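Local coordinates for protein probable chitinase (Chromobacterium violaceum, PDB 5JH8) that probably binds chitin and hydrolyses its beta-1,4-linked N-acetylglucosamine chains, at residues L240-A246 / F259-A263. Numbering follows the deposited sequence.
Sequences LIARYGA and FNYGA
In the small alpha+beta insertion that family 18 chitinases can carry beside their TIM barrel, an offset stack of Tyr244 and Tyr261 joins helix 237-244 to strand 256-262. The ring centroids lie 3.9 Å apart with planes 18° from parallel, and Tyr244 CE2 comes within 3.3 Å of Tyr261 CE1, over a face of each ring. Tyrosine suits both places, offering a broad face for the partner ring and a hydroxyl that can still reach polar partners: one water bridges the two OH groups, donating to Tyr261 OH at 2.7 Å and meeting Tyr244 OH at a longer 3.2 Å. Tyr261 OH also hydrogen-bonds Asp222. Arg243 CG touches the rim of the opposite face of Tyr244.

One helical turn back, with CG swung opposite the backbone N (chi1 -173°), Leu240 reaches the strand with CD2; its forked end supplies a methyl that meets the Phe259 edge and, at 4.0 Å, Tyr261 CE2 together. Ile241 lays its CG1 methylene on the Phe259 face in a CH-pi contact, 3.7 Å from the centroid. The helix thus packs on a small antiparallel sheet, in which strand 256-262 pairs with strand 268-273, whose Val271 meets Leu240, Phe259 and Tyr261. A Schellman motif closes the helix: Ala246 N bonds Ile241 O and Gly245 N bonds Ala242 O weakly, with Gly245 at the positive phi that favours glycine. The turn brings the small Ala246 CB to 3.8 Å from Phe259 CD2.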
ATOM      1  N   LEU A 240       9.218  16.233  16.035  1.00 11.58           N
ATOM      2  CA  LEU A 240       9.723  15.306  17.040  1.00 11.26           C
ATOM      3  C   LEU A 240      11.230  15.453  17.208  1.00 11.47           C
ATOM      4  O   LEU A 240      11.741  15.481  18.336  1.00 12.21           O
ATOM      5  CB  LEU A 240       9.337  13.877  16.677  1.00 11.46           C
ATOM      6  CG  LEU A 240       9.667  12.816  17.732  1.00 12.60           C
ATOM      7  CD1 LEU A 240       8.912  13.034  19.030  1.00 15.03           C
ATOM      8  CD2 LEU A 240       9.368  11.449  17.169  1.00 11.99           C
ATOM      9  N   ILE A 241      11.959  15.538  16.096  1.00 11.29           N
ATOM     10  CA  ILE A 241      13.392  15.801  16.159  1.00 11.71           C
ATOM     11  C   ILE A 241      13.657  17.055  16.981  1.00 12.71           C
ATOM     12  O   ILE A 241      14.531  17.070  17.856  1.00 13.07           O
ATOM     13  CB  ILE A 241      13.958  15.901  14.731  1.00 11.53           C
ATOM     14  CG1 ILE A 241      13.871  14.534  14.058  1.00 11.32           C
ATOM     15  CG2 ILE A 241      15.391  16.426  14.739  1.00 13.14           C
ATOM     16  CD1 ILE A 241      14.226  14.559  12.564  1.00 11.57           C
ATOM     17  N   ALA A 242      12.885  18.115  16.734  1.00 13.74           N
ATOM     18  CA  ALA A 242      13.117  19.382  17.416  1.00 15.25           C
ATOM     19  C   ALA A 242      12.757  19.299  18.893  1.00 15.82           C
ATOM     20  O   ALA A 242      13.439  19.890  19.737  1.00 17.02           O
ATOM     21  CB  ALA A 242      12.316  20.485  16.729  1.00 15.89           C
ATOM     22  N   ARG A 243      11.689  18.569  19.226  1.00 16.00           N
ATOM     23  CA  ARG A 243      11.286  18.447  20.619  1.00 17.43           C
ATOM     24  C   ARG A 243      12.431  17.925  21.481  1.00 17.56           C
ATOM     25  O   ARG A 243      12.657  18.422  22.589  1.00 18.44           O
ATOM     26  CB  ARG A 243      10.064  17.534  20.726  1.00 20.15           C
ATOM     27  CG  ARG A 243       9.594  17.329  22.152  1.00 22.91           C
ATOM     28  CD  ARG A 243       8.421  16.384  22.239  1.00 25.70           C
ATOM     29  NE  ARG A 243       8.066  16.111  23.631  1.00 27.95           N
ATOM     30  CZ  ARG A 243       7.162  15.215  24.016  1.00 29.42           C
ATOM     31  NH1 ARG A 243       6.517  14.488  23.112  1.00 29.91           N
ATOM     32  NH2 ARG A 243       6.906  15.043  25.310  1.00 29.93           N
ATOM     33  N   TYR A 244      13.175  16.941  20.985  1.00 17.10           N
ATOM     34  CA  TYR A 244      14.219  16.287  21.760  1.00 16.68           C
ATOM     35  C   TYR A 244      15.620  16.711  21.348  1.00 16.71           C
ATOM     36  O   TYR A 244      16.595  16.211  21.915  1.00 17.57           O
ATOM     37  CB  TYR A 244      14.074  14.771  21.642  1.00 18.13           C
ATOM     38  CG  TYR A 244      12.822  14.268  22.304  1.00 17.83           C
ATOM     39  CD1 TYR A 244      12.759  14.139  23.682  1.00 17.60           C
ATOM     40  CD2 TYR A 244      11.700  13.933  21.559  1.00 17.66           C
ATOM     41  CE1 TYR A 244      11.620  13.686  24.308  1.00 18.79           C
ATOM     42  CE2 TYR A 244      10.546  13.477  22.181  1.00 18.41           C
ATOM     43  CZ  TYR A 244      10.516  13.358  23.554  1.00 19.15           C
ATOM     44  OH  TYR A 244       9.376  12.905  24.177  1.00 20.67           O
ATOM     45  N   GLY A 245      15.744  17.614  20.380  1.00 16.62           N
ATOM     46  CA  GLY A 245      17.057  18.021  19.900  1.00 16.41           C
ATOM     47  C   GLY A 245      17.877  16.874  19.353  1.00 15.92           C
ATOM     48  O   GLY A 245      19.100  16.845  19.534  1.00 18.06           O
ATOM     49  N   ALA A 246      17.228  15.941  18.661  1.00 14.70           N
ATOM     50  CA  ALA A 246      17.890  14.752  18.147  1.00 13.99           C
ATOM     51  C   ALA A 246      18.738  15.082  16.923  1.00 12.90           C
ATOM     52  O   ALA A 246      18.483  16.045  16.196  1.00 14.51           O
ATOM     53  CB  ALA A 246      16.848  13.700  17.778  1.00 14.86           C
ATOM     54  N   PHE A 259      16.783   8.108  14.253  1.00  9.83           N
ATOM     55  CA  PHE A 259      17.250   8.900  15.379  1.00 11.08           C
ATOM     56  C   PHE A 259      16.744   8.273  16.658  1.00 11.38           C
ATOM     57  O   PHE A 259      15.833   7.445  16.650  1.00 10.88           O
ATOM     58  CB  PHE A 259      16.873  10.388  15.287  1.00 11.02           C
ATOM     59  CG  PHE A 259      15.396  10.673  15.169  1.00 11.10           C
ATOM     60  CD1 PHE A 259      14.780  10.694  13.926  1.00 11.90           C
ATOM     61  CD2 PHE A 259      14.637  11.009  16.287  1.00 11.25           C
ATOM     62  CE1 PHE A 259      13.450  10.987  13.807  1.00 12.25           C
ATOM     63  CE2 PHE A 259      13.289  11.315  16.154  1.00 12.45           C
ATOM     64  CZ  PHE A 259      12.715  11.308  14.911  1.00 12.65           C
ATOM     65  N   ASN A 260      17.371   8.669  17.756  1.00 13.24           N
ATOM     66  CA  ASN A 260      16.979   8.230  19.073  1.00 14.13           C
ATOM     67  C   ASN A 260      16.709   9.441  19.942  1.00 14.39           C
ATOM     68  O   ASN A 260      17.141  10.563  19.652  1.00 15.57           O
ATOM     69  CB  ASN A 260      18.092   7.431  19.746  1.00 16.27           C
ATOM     70  CG  ASN A 260      18.422   6.179  19.003  1.00 18.07           C
ATOM     71  OD1 ASN A 260      17.781   5.139  19.181  1.00 20.35           O
ATOM     72  ND2 ASN A 260      19.444   6.259  18.160  1.00 20.31           N
ATOM     73  N   TYR A 261      16.009   9.183  21.040  1.00 14.07           N
ATOM     74  CA  TYR A 261      15.810  10.219  22.035  1.00 15.06           C
ATOM     75  C   TYR A 261      15.450   9.575  23.365  1.00 15.42           C
ATOM     76  O   TYR A 261      14.977   8.437  23.418  1.00 15.23           O
ATOM     77  CB  TYR A 261      14.752  11.222  21.579  1.00 15.59           C
ATOM     78  CG  TYR A 261      13.333  10.694  21.434  1.00 14.67           C
ATOM     79  CD1 TYR A 261      12.471  10.694  22.512  1.00 14.26           C
ATOM     80  CD2 TYR A 261      12.844  10.240  20.213  1.00 12.88           C
ATOM     81  CE1 TYR A 261      11.165  10.256  22.392  1.00 13.67           C
ATOM     82  CE2 TYR A 261      11.532   9.803  20.081  1.00 12.90           C
ATOM     83  CZ  TYR A 261      10.702   9.810  21.181  1.00 13.43           C
ATOM     84  OH  TYR A 261       9.407   9.389  21.074  1.00 13.66           O
ATOM     85  N   GLY A 262      15.703  10.311  24.446  1.00 16.45           N
ATOM     86  CA  GLY A 262      15.335   9.878  25.773  1.00 18.09           C
ATOM     87  C   GLY A 262      14.047  10.547  26.196  1.00 19.41           C
ATOM     88  O   GLY A 262      13.976  11.774  26.290  1.00 20.06           O
ATOM     89  N   ALA A 263      13.018   9.735  26.431  1.00 19.71           N
ATOM     90  CA  ALA A 263      11.718  10.241  26.839  1.00 20.47           C
ATOM     91  C   ALA A 263      11.705  10.505  28.344  1.00 21.44           C
ATOM     92  O   ALA A 263      12.543  10.008  29.097  1.00 21.26           O
ATOM     93  CB  ALA A 263      10.618   9.242  26.482  1.00 20.45           C
TER
HETATM   94  O   HOH W   1       7.676  10.710  22.636  1.00 31.21           O